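Local coordinates for protein sulfate transporter 4.1, chloroplastic (PDB 7LHV) that carries sulfate across the membrane together with protons and may play a part in regulating sulfate assimilation, at residues L222-I225 against K226-L229; F258-G261 against S262-V266; D74-D77 against T78-C82; V135-Y138 against A139-S143; E592-Q595 against E596-R600. All blocks are in the same frame, centred on the assembly; numbering follows the deposited sequence.

How the contacts relate
From the N terminus the chain passes contact 3, then 4, 1, 2 and 5. Each is a local contact inside one unbroken stretch, so none closes a long loop, and none nests in or crosses another. Contact 3 lies at the end of helix 72-79 and contact 4 at the end of helix 125-141. They touch through Cys82 and Pro81, which pack on Ala139 and Ile140. Contacts 1 and 2 also touch, where Phe228 from the end of helix 206-229 lies against Phe258 and Gly261 of helix 255-277. Contact 5 stands apart in the STAS domain, its centre about 70 Å from that of contact 1.

Contact 1: L222-I225 against K226-L229; sequences LSQI and KYFL
Ile225 packs against Phe228 and Leu229, and this is the apolar, closely packed part of the contact. Its CD1 lies 3.7 Å from Phe228 CD2, and the two side chains meet at about a right angle. Chi1 of Ile225 (-167°) sets CG1 beside the carbonyl carbon, on the way to the following turn. Ile225 CG1 lies 4.3 Å from Leu229 CG. Leu229 N also bonds to Ile225 O at 2.9 Å.

The other side is more polar, and Lys226 and Tyr227 are partly exposed there. Gln224 NE2 reaches the edge of the Tyr227 ring in its plane, 3.6 Å from CE2, with the amide and ring planes 58° apart. The helix is kinked here, and Tyr227 N makes only a longer bond, 3.3 Å, to Gln224 O. Lys226 runs extended past Ser223 O.

This is the end of helix 206-229. Ile225 and Leu229 rest on Ile246 of helix 239-249, while Gln224 and Tyr227 touch helices 431-443 and 91-119.

Contact 2: F258-G261 against S262-V266; sequences FVMG and SLILV
The backbone N-H groups of Ser262, Leu263, Ile264 and Leu265 donate to the carbonyls of Phe258, Val259, Met260 and Gly261 in turn. Four successive hydrogen bonds result, each joining residue i to i+4 as in a regular alpha-helix. Leu263 N to Val259 O is 2.9 Å, with an N-H...O angle of 167°. The other three have the same length and are nearly as straight. There is no break or kink along this part of helix 255-277, a predicted transmembrane helix.

Apolar packing follows the same spacing. Val259 CG1 meets Leu263 CD1 at 3.8 Å, the two side chains lying side by side and pointing the same way. Met260 and Ile264 repeat this pattern, with Met260 CG 4.0 Å from Ile264 CD1. Met260 has CG beside its carbonyl carbon (chi1 -163°), which brings CG, but not the end of the chain, to Ile264.

Phe228 of helix 206-229 packs on this turn. The ring of Phe258 meets that of Phe253 edge-to-face. Met260 and Ile264 are buried against Cys432, Ala433 and Ala436 of helix 431-443, whereas Val259 and Leu263 lie on the surface.

Across the contact, polar bonding is confined to the backbone. The side chains meet through van der Waals contact alone, which suits a helix set in a membrane.

Contact 3: D74-D77 against T78-C82; sequences DWID and TLFPC
Trp75 and Leu79 meet one turn apart, with the leucine methyl CD1 3.3 Å from Trp75 NE1 and 3.5 Å from CE2. Leu79 CG makes an off-centre CH-pi contact, 4.3 Å from the centroid of the five-membered ring. Trp75 has CG beside its carbonyl carbon (chi1 172°), which tips the indole along the helix toward Leu79.

Thr78 turns its hydroxyl back on the preceding turn. OG1 donates to Asp74 O at 2.7 Å, and Thr78 N binds the same oxygen at 2.9 Å from the opposite face of the carbonyl plane. Asp74 O is thus gripped by two donors from one residue.

These bonds belong to the last turn of helix 72-79, which precedes helix 83-86. The closing bond is Phe80 N to Ile76 O at 2.8 Å. Phe80 is the first residue to leave the helical backbone, and Pro81 follows it. Farther out, Ile76 rests on Phe83, and Asp77 touches Arg84 and forms a long, weak ion pair with Arg87.

Contact 4: V135-Y138 against A139-S143; sequences VFVY and AIFGS
Val135 O receives Ala139 N at 2.9 Å, in a nearly straight bond (173°). Next, Phe136 turns its side chain outward onto Leu409 and Ile413 of helix 406-426, while its carbonyl oxygen lies 3.3 Å from Ile140 CG1.

Val137 works through both backbone and side chain. Ile140 N donates to Val137 O at 2.9 Å from above the carbonyl plane. Phe141 N donates to Val137 O at the same distance, 2.9 Å. Val137 CG1 touches Phe141 CD2 at 3.6 Å, and both residues pack on Val374 of helix 365-381.

Tyr138 extends its ring outward from the last turn, alongside Gly142. CG is anti to the backbone N (chi1 -176°), which places one ring face against Gly142. The CA of Gly142 sits over that face, 3.8 Å from the ring centroid and 14° off the normal, a CH-pi contact. Gly142 is the first residue to leave helix 125-141. Tyr138 OH is hydrogen-bonded to Glu368. Replacing Tyr138 by an alanine would probably uncover Gly142 and leave Glu368 without this hydroxyl partner.

The ring therefore joins two kinds of chemistry in a buried place: an apolar face for the backbone turn, and a hydroxyl for a carboxylate.

Contact 5: E592-Q595 against E596-R600; sequences ELYQ and EYKTR
Tyr594 offers one ring face to the aliphatic chain of Lys598. CG of Lys598 lies 3.9 Å from the ring centroid, 23° off the normal, in a CH-pi contact set toward the ring's rim. The lysine then bends at chi2 (-73°) and chi3, and its CD passes 3.5 Å from Tyr594 OH. Lys598 NZ ends in a hydrogen bond to Gln603. A serine in place of Tyr594 would probably leave the Lys598 chain without the face it lies on and open a gap beside Leu604 and Leu625.

On another side of the helix, Leu593 CD1 approaches Glu596 OE1 at 3.9 Å. The Tyr597 ring has Leu593 O over one face, 3.2 Å from CG. Its hydroxyl binds Leu549 O on helix 542-560. Gln595 O takes two bonds from Thr599, from N at 2.9 Å and from OG1 at 3.2 Å, arriving from opposite faces of its plane.

Helix 584-599 is the crossover of a beta-alpha-beta unit in the STAS domain, between strands 569-575 and 603-606. Glu596 forms a salt bridge with Arg550, and Arg600 bonds to Ala357 of the second subunit.

The polar ends of Glu596, Lys598 and Arg600 thus find partners beyond the helix. Within the contact the bonds go to backbone carbonyls, and the lysine's carbon chain lies on the Tyr594 ring.

Contact 1: L222-I225 against K226-L229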
loop_
_atom_site.group_PDB
_atom_site.type_symbol
_atom_site.label_atom_id
_atom_site.label_comp_id
_atom_site.label_asym_id
_atom_site.label_seq_id
_atom_site.Cartn_x
_atom_site.Cartn_y
_atom_site.Cartn_z
ATOM N N LEU A 222 -11.383 -19.726 23.547
ATOM C CA LEU A 222 -11.007 -19.353 24.905
ATOM C C LEU A 222 -11.990 -18.374 25.531
ATOM O O LEU A 222 -12.068 -18.298 26.759
ATOM C CB LEU A 222 -9.599 -18.761 24.920
ATOM C CG LEU A 222 -8.466 -19.785 24.889
ATOM C CD1 LEU A 222 -7.126 -19.101 25.030
ATOM C CD2 LEU A 222 -8.653 -20.824 25.980
ATOM N N SER A 223 -12.730 -17.619 24.723
ATOM C CA SER A 223 -13.783 -16.776 25.273
ATOM C C SER A 223 -15.005 -17.600 25.651
ATOM O O SER A 223 -15.666 -17.311 26.654
ATOM C CB SER A 223 -14.167 -15.688 24.271
ATOM O OG SER A 223 -13.116 -14.755 24.101
ATOM N N GLN A 224 -15.316 -18.627 24.862
ATOM C CA GLN A 224 -16.496 -19.441 25.116
ATOM C C GLN A 224 -16.280 -20.494 26.193
ATOM O O GLN A 224 -17.263 -21.063 26.677
ATOM C CB GLN A 224 -16.955 -20.119 23.824
ATOM C CG GLN A 224 -17.460 -19.145 22.784
ATOM C CD GLN A 224 -18.777 -18.515 23.171
ATOM O OE1 GLN A 224 -19.832 -19.138 23.072
ATOM N NE2 GLN A 224 -18.722 -17.266 23.618
ATOM N N ILE A 225 -15.032 -20.776 26.576
ATOM C CA ILE A 225 -14.802 -21.740 27.650
ATOM C C ILE A 225 -15.372 -21.251 28.981
ATOM O O ILE A 225 -15.537 -22.045 29.916
ATOM C CB ILE A 225 -13.294 -22.054 27.781
ATOM C CG1 ILE A 225 -13.064 -23.277 28.669
ATOM C CG2 ILE A 225 -12.562 -20.882 28.387
ATOM C CD1 ILE A 225 -13.597 -24.564 28.088
ATOM N N LYS A 226 -15.690 -19.957 29.090
ATOM C CA LYS A 226 -16.208 -19.428 30.348
ATOM C C LYS A 226 -17.561 -20.029 30.704
ATOM O O LYS A 226 -17.889 -20.155 31.888
ATOM C CB LYS A 226 -16.300 -17.902 30.280
ATOM C CG LYS A 226 -17.461 -17.369 29.465
ATOM C CD LYS A 226 -17.361 -15.866 29.295
ATOM C CE LYS A 226 -18.456 -15.339 28.389
ATOM N NZ LYS A 226 -18.262 -13.899 28.072
ATOM N N TYR A 227 -18.362 -20.396 29.701
ATOM C CA TYR A 227 -19.629 -21.060 29.984
ATOM C C TYR A 227 -19.401 -22.472 30.505
ATOM O O TYR A 227 -20.157 -22.957 31.354
ATOM C CB TYR A 227 -20.502 -21.081 28.732
ATOM C CG TYR A 227 -20.869 -19.708 28.228
ATOM C CD1 TYR A 227 -21.891 -18.982 28.821
ATOM C CD2 TYR A 227 -20.186 -19.130 27.170
ATOM C CE1 TYR A 227 -22.229 -17.725 28.367
ATOM C CE2 TYR A 227 -20.515 -17.873 26.711
ATOM C CZ TYR A 227 -21.537 -17.175 27.313
ATOM O OH TYR A 227 -21.870 -15.920 26.859
ATOM N N PHE A 228 -18.374 -23.151 29.994
ATOM C CA PHE A 228 -18.010 -24.454 30.537
ATOM C C PHE A 228 -17.551 -24.328 31.982
ATOM O O PHE A 228 -17.930 -25.136 32.836
ATOM C CB PHE A 228 -16.906 -25.090 29.694
ATOM C CG PHE A 228 -17.378 -25.672 28.391
ATOM C CD1 PHE A 228 -18.567 -25.265 27.816
ATOM C CD2 PHE A 228 -16.620 -26.626 27.739
ATOM C CE1 PHE A 228 -18.987 -25.797 26.619
ATOM C CE2 PHE A 228 -17.039 -27.163 26.544
ATOM C CZ PHE A 228 -18.223 -26.746 25.983
ATOM N N LEU A 229 -16.731 -23.315 32.271
ATOM C CA LEU A 229 -16.207 -23.143 33.623
ATOM C C LEU A 229 -17.320 -22.841 34.614
ATOM O O LEU A 229 -17.324 -23.362 35.736
ATOM C CB LEU A 229 -15.159 -22.031 33.640
ATOM C CG LEU A 229 -13.899 -22.275 32.814
ATOM C CD1 LEU A 229 -13.000 -21.056 32.863
ATOM C CD2 LEU A 229 -13.168 -23.505 33.312
#

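Contact 2: F258-G261 against S262-V266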
loop_
_atom_site.group_PDB
_atom_site.type_symbol
_atom_site.label_atom_id
_atom_site.label_comp_id
_atom_site.label_asym_id
_atom_site.label_seq_id
_atom_site.Cartn_x
_atom_site.Cartn_y
_atom_site.Cartn_z
ATOM N N PHE A 258 -19.485 -27.824 33.293
ATOM C CA PHE A 258 -18.307 -28.301 32.578
ATOM C C PHE A 258 -18.534 -29.692 32.006
ATOM O O PHE A 258 -18.163 -29.963 30.859
ATOM C CB PHE A 258 -17.086 -28.294 33.494
ATOM C CG PHE A 258 -15.787 -28.461 32.764
ATOM C CD1 PHE A 258 -15.203 -27.390 32.113
ATOM C CD2 PHE A 258 -15.154 -29.691 32.722
ATOM C CE1 PHE A 258 -14.009 -27.539 31.436
ATOM C CE2 PHE A 258 -13.960 -29.846 32.048
ATOM C CZ PHE A 258 -13.387 -28.769 31.405
ATOM N N VAL A 259 -19.146 -30.585 32.787
ATOM C CA VAL A 259 -19.413 -31.936 32.298
ATOM C C VAL A 259 -20.393 -31.894 31.132
ATOM O O VAL A 259 -20.209 -32.575 30.115
ATOM C CB VAL A 259 -19.926 -32.829 33.441
ATOM C CG1 VAL A 259 -20.526 -34.106 32.885
ATOM C CG2 VAL A 259 -18.796 -33.151 34.399
ATOM N N MET A 260 -21.449 -31.088 31.261
ATOM C CA MET A 260 -22.427 -30.972 30.185
ATOM C C MET A 260 -21.778 -30.446 28.911
ATOM O O MET A 260 -21.985 -30.995 27.820
ATOM C CB MET A 260 -23.574 -30.060 30.620
ATOM C CG MET A 260 -24.829 -30.183 29.780
ATOM S SD MET A 260 -26.155 -29.137 30.397
ATOM C CE MET A 260 -27.169 -30.342 31.237
ATOM N N GLY A 261 -20.974 -29.390 29.033
ATOM C CA GLY A 261 -20.315 -28.839 27.864
ATOM C C GLY A 261 -19.340 -29.809 27.231
ATOM O O GLY A 261 -19.288 -29.933 26.006
ATOM N N SER A 262 -18.557 -30.512 28.053
ATOM C CA SER A 262 -17.598 -31.469 27.516
ATOM C C SER A 262 -18.299 -32.602 26.779
ATOM O O SER A 262 -17.887 -32.984 25.678
ATOM C CB SER A 262 -16.721 -32.020 28.638
ATOM O OG SER A 262 -15.802 -32.977 28.140
ATOM N N LEU A 263 -19.372 -33.148 27.363
ATOM C CA LEU A 263 -20.095 -34.226 26.696
ATOM C C LEU A 263 -20.737 -33.748 25.400
ATOM O O LEU A 263 -20.686 -34.449 24.380
ATOM C CB LEU A 263 -21.148 -34.821 27.629
ATOM C CG LEU A 263 -20.628 -35.549 28.868
ATOM C CD1 LEU A 263 -21.783 -35.960 29.765
ATOM C CD2 LEU A 263 -19.801 -36.758 28.468
ATOM N N ILE A 264 -21.344 -32.560 25.415
ATOM C CA ILE A 264 -21.979 -32.054 24.201
ATOM C C ILE A 264 -20.939 -31.819 23.113
ATOM O O ILE A 264 -21.152 -32.167 21.947
ATOM C CB ILE A 264 -22.789 -30.781 24.507
ATOM C CG1 ILE A 264 -24.037 -31.132 25.314
ATOM C CG2 ILE A 264 -23.182 -30.079 23.222
ATOM C CD1 ILE A 264 -24.788 -29.929 25.830
ATOM N N LEU A 265 -19.794 -31.235 23.476
ATOM C CA LEU A 265 -18.742 -30.990 22.496
ATOM C C LEU A 265 -18.193 -32.295 21.935
ATOM O O LEU A 265 -17.934 -32.400 20.731
ATOM C CB LEU A 265 -17.627 -30.161 23.127
ATOM C CG LEU A 265 -16.449 -29.785 22.231
ATOM C CD1 LEU A 265 -16.921 -28.951 21.057
ATOM C CD2 LEU A 265 -15.407 -29.037 23.037
ATOM N N VAL A 266 -18.007 -33.302 22.793
ATOM C CA VAL A 266 -17.513 -34.595 22.325
ATOM C C VAL A 266 -18.501 -35.221 21.351
ATOM O O VAL A 266 -18.110 -35.735 20.295
ATOM C CB VAL A 266 -17.233 -35.521 23.524
ATOM C CG1 VAL A 266 -17.201 -36.973 23.080
ATOM C CG2 VAL A 266 -15.925 -35.138 24.190
#

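Contact 3: D74-D77 against T78-C82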
loop_
_atom_site.group_PDB
_atom_site.type_symbol
_atom_site.label_atom_id
_atom_site.label_comp_id
_atom_site.label_asym_id
_atom_site.label_seq_id
_atom_site.Cartn_x
_atom_site.Cartn_y
_atom_site.Cartn_z
ATOM N N ASP A 74 -35.329 -6.919 -19.685
ATOM C CA ASP A 74 -33.976 -6.505 -19.333
ATOM C C ASP A 74 -33.923 -5.775 -17.997
ATOM O O ASP A 74 -32.999 -5.997 -17.208
ATOM C CB ASP A 74 -33.393 -5.617 -20.437
ATOM C CG ASP A 74 -33.240 -6.351 -21.754
ATOM O OD1 ASP A 74 -32.584 -7.413 -21.771
ATOM O OD2 ASP A 74 -33.774 -5.865 -22.772
ATOM N N TRP A 75 -34.903 -4.909 -17.728
ATOM C CA TRP A 75 -34.920 -4.159 -16.474
ATOM C C TRP A 75 -35.064 -5.085 -15.272
ATOM O O TRP A 75 -34.372 -4.916 -14.258
ATOM C CB TRP A 75 -36.055 -3.136 -16.512
ATOM C CG TRP A 75 -36.294 -2.422 -15.220
ATOM C CD1 TRP A 75 -35.546 -1.412 -14.688
ATOM C CD2 TRP A 75 -37.366 -2.657 -14.298
ATOM N NE1 TRP A 75 -36.085 -1.006 -13.491
ATOM C CE2 TRP A 75 -37.202 -1.755 -13.229
ATOM C CE3 TRP A 75 -38.447 -3.542 -14.273
ATOM C CZ2 TRP A 75 -38.078 -1.714 -12.146
ATOM C CZ3 TRP A 75 -39.315 -3.502 -13.198
ATOM C CH2 TRP A 75 -39.126 -2.594 -12.149
ATOM N N ILE A 76 -35.960 -6.072 -15.367
ATOM C CA ILE A 76 -36.174 -7.003 -14.264
ATOM C C ILE A 76 -34.913 -7.812 -13.995
ATOM O O ILE A 76 -34.507 -7.993 -12.841
ATOM C CB ILE A 76 -37.382 -7.908 -14.567
ATOM C CG1 ILE A 76 -38.684 -7.115 -14.450
ATOM C CG2 ILE A 76 -37.403 -9.104 -13.639
ATOM C CD1 ILE A 76 -39.899 -7.858 -14.959
ATOM N N ASP A 77 -34.270 -8.308 -15.056
ATOM C CA ASP A 77 -33.033 -9.060 -14.879
ATOM C C ASP A 77 -31.922 -8.186 -14.317
ATOM O O ASP A 77 -31.081 -8.670 -13.551
ATOM C CB ASP A 77 -32.602 -9.683 -16.207
ATOM C CG ASP A 77 -31.709 -10.894 -16.019
ATOM O OD1 ASP A 77 -31.358 -11.203 -14.860
ATOM O OD2 ASP A 77 -31.360 -11.538 -17.030
ATOM N N THR A 78 -31.888 -6.907 -14.695
ATOM C CA THR A 78 -30.868 -6.005 -14.171
ATOM C C THR A 78 -31.062 -5.759 -12.678
ATOM O O THR A 78 -30.101 -5.806 -11.902
ATOM C CB THR A 78 -30.893 -4.684 -14.941
ATOM O OG1 THR A 78 -30.683 -4.938 -16.335
ATOM C CG2 THR A 78 -29.810 -3.748 -14.431
ATOM N N LEU A 79 -32.300 -5.499 -12.258
ATOM C CA LEU A 79 -32.533 -5.174 -10.855
ATOM C C LEU A 79 -32.617 -6.411 -9.969
ATOM O O LEU A 79 -32.223 -6.353 -8.798
ATOM C CB LEU A 79 -33.810 -4.345 -10.708
ATOM C CG LEU A 79 -33.707 -2.868 -11.090
ATOM C CD1 LEU A 79 -34.912 -2.105 -10.574
ATOM C CD2 LEU A 79 -32.419 -2.259 -10.561
ATOM N N PHE A 80 -33.115 -7.530 -10.495
ATOM C CA PHE A 80 -33.353 -8.740 -9.709
ATOM C C PHE A 80 -32.539 -9.885 -10.298
ATOM O O PHE A 80 -33.005 -10.583 -11.211
ATOM C CB PHE A 80 -34.837 -9.089 -9.685
ATOM C CG PHE A 80 -35.691 -8.059 -9.007
ATOM C CD1 PHE A 80 -35.203 -7.329 -7.940
ATOM C CD2 PHE A 80 -36.983 -7.824 -9.440
ATOM C CE1 PHE A 80 -35.990 -6.380 -7.318
ATOM C CE2 PHE A 80 -37.774 -6.878 -8.823
ATOM C CZ PHE A 80 -37.277 -6.157 -7.761
ATOM N N PRO A 81 -31.322 -10.117 -9.805
ATOM C CA PRO A 81 -30.523 -11.238 -10.327
ATOM C C PRO A 81 -31.122 -12.604 -10.041
ATOM O O PRO A 81 -30.715 -13.583 -10.679
ATOM C CB PRO A 81 -29.166 -11.060 -9.632
ATOM C CG PRO A 81 -29.452 -10.225 -8.438
ATOM C CD PRO A 81 -30.581 -9.322 -8.815
ATOM N N CYS A 82 -32.071 -12.702 -9.106
ATOM C CA CYS A 82 -32.672 -13.993 -8.785
ATOM C C CYS A 82 -33.304 -14.632 -10.015
ATOM O O CYS A 82 -33.232 -15.855 -10.196
ATOM C CB CYS A 82 -33.714 -13.825 -7.681
ATOM S SG CYS A 82 -35.139 -12.822 -8.152
#

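Contact 4: V135-Y138 against A139-S143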
loop_
_atom_site.group_PDB
_atom_site.type_symbol
_atom_site.label_atom_id
_atom_site.label_comp_id
_atom_site.label_asym_id
_atom_site.label_seq_id
_atom_site.Cartn_x
_atom_site.Cartn_y
_atom_site.Cartn_z
ATOM N N VAL A 135 -31.727 -13.054 4.567
ATOM C CA VAL A 135 -31.765 -14.225 3.692
ATOM C C VAL A 135 -32.797 -14.034 2.589
ATOM O O VAL A 135 -32.481 -14.143 1.398
ATOM C CB VAL A 135 -32.039 -15.499 4.510
ATOM C CG1 VAL A 135 -32.478 -16.621 3.598
ATOM C CG2 VAL A 135 -30.801 -15.901 5.274
ATOM N N PHE A 136 -34.035 -13.690 2.964
ATOM C CA PHE A 136 -35.048 -13.384 1.956
ATOM C C PHE A 136 -34.578 -12.293 1.013
ATOM O O PHE A 136 -34.878 -12.327 -0.185
ATOM C CB PHE A 136 -36.369 -12.968 2.606
ATOM C CG PHE A 136 -37.142 -14.100 3.202
ATOM C CD1 PHE A 136 -36.767 -14.663 4.404
ATOM C CD2 PHE A 136 -38.263 -14.591 2.559
ATOM C CE1 PHE A 136 -37.491 -15.701 4.947
ATOM C CE2 PHE A 136 -38.988 -15.629 3.097
ATOM C CZ PHE A 136 -38.601 -16.185 4.292
ATOM N N VAL A 137 -33.843 -11.311 1.530
ATOM C CA VAL A 137 -33.324 -10.275 0.650
ATOM C C VAL A 137 -32.237 -10.844 -0.248
ATOM O O VAL A 137 -32.234 -10.610 -1.463
ATOM C CB VAL A 137 -32.822 -9.074 1.467
ATOM C CG1 VAL A 137 -32.222 -8.040 0.547
ATOM C CG2 VAL A 137 -33.968 -8.472 2.250
ATOM N N TYR A 138 -31.323 -11.636 0.319
ATOM C CA TYR A 138 -30.203 -12.122 -0.477
ATOM C C TYR A 138 -30.686 -13.003 -1.617
ATOM O O TYR A 138 -30.225 -12.865 -2.757
ATOM C CB TYR A 138 -29.215 -12.882 0.398
ATOM C CG TYR A 138 -27.989 -13.324 -0.358
ATOM C CD1 TYR A 138 -26.959 -12.436 -0.617
ATOM C CD2 TYR A 138 -27.867 -14.622 -0.827
ATOM C CE1 TYR A 138 -25.839 -12.828 -1.307
ATOM C CE2 TYR A 138 -26.749 -15.023 -1.522
ATOM C CZ TYR A 138 -25.739 -14.121 -1.759
ATOM O OH TYR A 138 -24.619 -14.513 -2.453
ATOM N N ALA A 139 -31.649 -13.883 -1.342
ATOM C CA ALA A 139 -32.183 -14.754 -2.381
ATOM C C ALA A 139 -32.779 -13.965 -3.534
ATOM O O ALA A 139 -32.911 -14.504 -4.636
ATOM C CB ALA A 139 -33.235 -15.692 -1.792
ATOM N N ILE A 140 -33.143 -12.705 -3.307
ATOM C CA ILE A 140 -33.621 -11.863 -4.395
ATOM C C ILE A 140 -32.485 -11.071 -5.036
ATOM O O ILE A 140 -32.507 -10.832 -6.246
ATOM C CB ILE A 140 -34.733 -10.926 -3.892
ATOM C CG1 ILE A 140 -35.870 -11.738 -3.274
ATOM C CG2 ILE A 140 -35.266 -10.071 -5.024
ATOM C CD1 ILE A 140 -36.919 -10.889 -2.595
ATOM N N PHE A 141 -31.477 -10.675 -4.259
ATOM C CA PHE A 141 -30.442 -9.773 -4.749
ATOM C C PHE A 141 -29.057 -10.405 -4.779
ATOM O O PHE A 141 -28.077 -9.703 -5.048
ATOM C CB PHE A 141 -30.410 -8.496 -3.904
ATOM C CG PHE A 141 -31.641 -7.652 -4.043
ATOM C CD1 PHE A 141 -31.865 -6.914 -5.189
ATOM C CD2 PHE A 141 -32.578 -7.597 -3.025
ATOM C CE1 PHE A 141 -32.997 -6.137 -5.321
ATOM C CE2 PHE A 141 -33.711 -6.822 -3.151
ATOM C CZ PHE A 141 -33.921 -6.092 -4.300
ATOM N N GLY A 142 -28.944 -11.698 -4.514
ATOM C CA GLY A 142 -27.660 -12.369 -4.485
ATOM C C GLY A 142 -27.364 -13.099 -5.780
ATOM O O GLY A 142 -28.248 -13.689 -6.396
ATOM N N SER A 143 -26.096 -13.058 -6.184
ATOM C CA SER A 143 -25.665 -13.726 -7.404
ATOM C C SER A 143 -25.358 -15.200 -7.194
ATOM O O SER A 143 -25.576 -16.005 -8.106
ATOM C CB SER A 143 -24.432 -13.025 -7.978
ATOM O OG SER A 143 -24.748 -11.713 -8.402
#

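Contact 5: E592-Q595 against E596-R600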
loop_
_atom_site.group_PDB
_atom_site.type_symbol
_atom_site.label_atom_id
_atom_site.label_comp_id
_atom_site.label_asym_id
_atom_site.label_seq_id
_atom_site.Cartn_x
_atom_site.Cartn_y
_atom_site.Cartn_z
ATOM N N GLU A 592 16.931 11.470 -18.782
ATOM C CA GLU A 592 18.029 11.729 -17.854
ATOM C C GLU A 592 19.180 10.748 -18.063
ATOM O O GLU A 592 20.351 11.149 -18.075
ATOM C CB GLU A 592 17.530 11.669 -16.412
ATOM C CG GLU A 592 16.585 12.794 -16.042
ATOM C CD GLU A 592 16.058 12.668 -14.626
ATOM O OE1 GLU A 592 16.521 11.766 -13.897
ATOM O OE2 GLU A 592 15.181 13.470 -14.244
ATOM N N LEU A 593 18.870 9.460 -18.223
ATOM C CA LEU A 593 19.920 8.473 -18.470
ATOM C C LEU A 593 20.595 8.694 -19.814
ATOM O O LEU A 593 21.801 8.472 -19.944
ATOM C CB LEU A 593 19.370 7.048 -18.370
ATOM C CG LEU A 593 19.244 6.389 -16.992
ATOM C CD1 LEU A 593 20.627 6.227 -16.393
ATOM C CD2 LEU A 593 18.369 7.163 -16.035
ATOM N N TYR A 594 19.847 9.129 -20.831
ATOM C CA TYR A 594 20.488 9.438 -22.104
ATOM C C TYR A 594 21.469 10.595 -21.959
ATOM O O TYR A 594 22.575 10.558 -22.513
ATOM C CB TYR A 594 19.447 9.768 -23.166
ATOM C CG TYR A 594 20.067 10.369 -24.399
ATOM C CD1 TYR A 594 20.859 9.604 -25.241
ATOM C CD2 TYR A 594 19.886 11.708 -24.710
ATOM C CE1 TYR A 594 21.437 10.151 -26.364
ATOM C CE2 TYR A 594 20.462 12.263 -25.832
ATOM C CZ TYR A 594 21.236 11.481 -26.656
ATOM O OH TYR A 594 21.812 12.030 -27.777
ATOM N N GLN A 595 21.078 11.637 -21.222
ATOM C CA GLN A 595 21.986 12.758 -21.005
ATOM C C GLN A 595 23.223 12.321 -20.228
ATOM O O GLN A 595 24.349 12.709 -20.565
ATOM C CB GLN A 595 21.260 13.890 -20.281
ATOM C CG GLN A 595 20.222 14.595 -21.138
ATOM C CD GLN A 595 19.395 15.590 -20.353
ATOM O OE1 GLN A 595 19.295 15.503 -19.131
ATOM N NE2 GLN A 595 18.794 16.542 -21.056
ATOM N N GLU A 596 23.035 11.502 -19.190
ATOM C CA GLU A 596 24.179 11.018 -18.425
ATOM C C GLU A 596 25.077 10.114 -19.265
ATOM O O GLU A 596 26.292 10.073 -19.043
ATOM C CB GLU A 596 23.708 10.282 -17.172
ATOM C CG GLU A 596 22.999 11.160 -16.158
ATOM C CD GLU A 596 22.440 10.365 -14.994
ATOM O OE1 GLU A 596 22.721 9.153 -14.909
ATOM O OE2 GLU A 596 21.715 10.953 -14.163
ATOM N N TYR A 597 24.500 9.374 -20.213
ATOM C CA TYR A 597 25.302 8.545 -21.106
ATOM C C TYR A 597 26.104 9.398 -22.080
ATOM O O TYR A 597 27.255 9.073 -22.394
ATOM C CB TYR A 597 24.401 7.563 -21.851
ATOM C CG TYR A 597 23.968 6.382 -21.013
ATOM C CD1 TYR A 597 24.703 5.988 -19.907
ATOM C CD2 TYR A 597 22.826 5.663 -21.327
ATOM C CE1 TYR A 597 24.312 4.915 -19.138
ATOM C CE2 TYR A 597 22.430 4.588 -20.561
ATOM C CZ TYR A 597 23.177 4.218 -19.469
ATOM O OH TYR A 597 22.791 3.147 -18.700
ATOM N N LYS A 598 25.508 10.483 -22.585
ATOM C CA LYS A 598 26.280 11.448 -23.366
ATOM C C LYS A 598 27.412 12.053 -22.548
ATOM O O LYS A 598 28.499 12.308 -23.080
ATOM C CB LYS A 598 25.371 12.550 -23.913
ATOM C CG LYS A 598 24.285 12.093 -24.880
ATOM C CD LYS A 598 24.887 11.707 -26.237
ATOM C CE LYS A 598 25.177 10.225 -26.390
ATOM N NZ LYS A 598 25.660 9.918 -27.766
ATOM N N THR A 599 27.181 12.297 -21.258
ATOM C CA THR A 599 28.268 12.766 -20.406
ATOM C C THR A 599 29.380 11.728 -20.318
ATOM O O THR A 599 30.567 12.073 -20.332
ATOM C CB THR A 599 27.740 13.109 -19.013
ATOM O OG1 THR A 599 26.754 14.141 -19.120
ATOM C CG2 THR A 599 28.869 13.591 -18.117
ATOM N N ARG A 600 29.017 10.449 -20.246
ATOM C CA ARG A 600 29.978 9.359 -20.160
ATOM C C ARG A 600 30.383 8.816 -21.523
ATOM O O ARG A 600 31.115 7.823 -21.584
ATOM C CB ARG A 600 29.411 8.219 -19.311
ATOM C CG ARG A 600 29.947 8.161 -17.897
ATOM C CD ARG A 600 29.131 9.045 -16.977
ATOM N NE ARG A 600 29.286 8.671 -15.578
ATOM C CZ ARG A 600 28.685 9.285 -14.571
ATOM N NH1 ARG A 600 27.879 10.313 -14.772
ATOM N NH2 ARG A 600 28.895 8.855 -13.331
#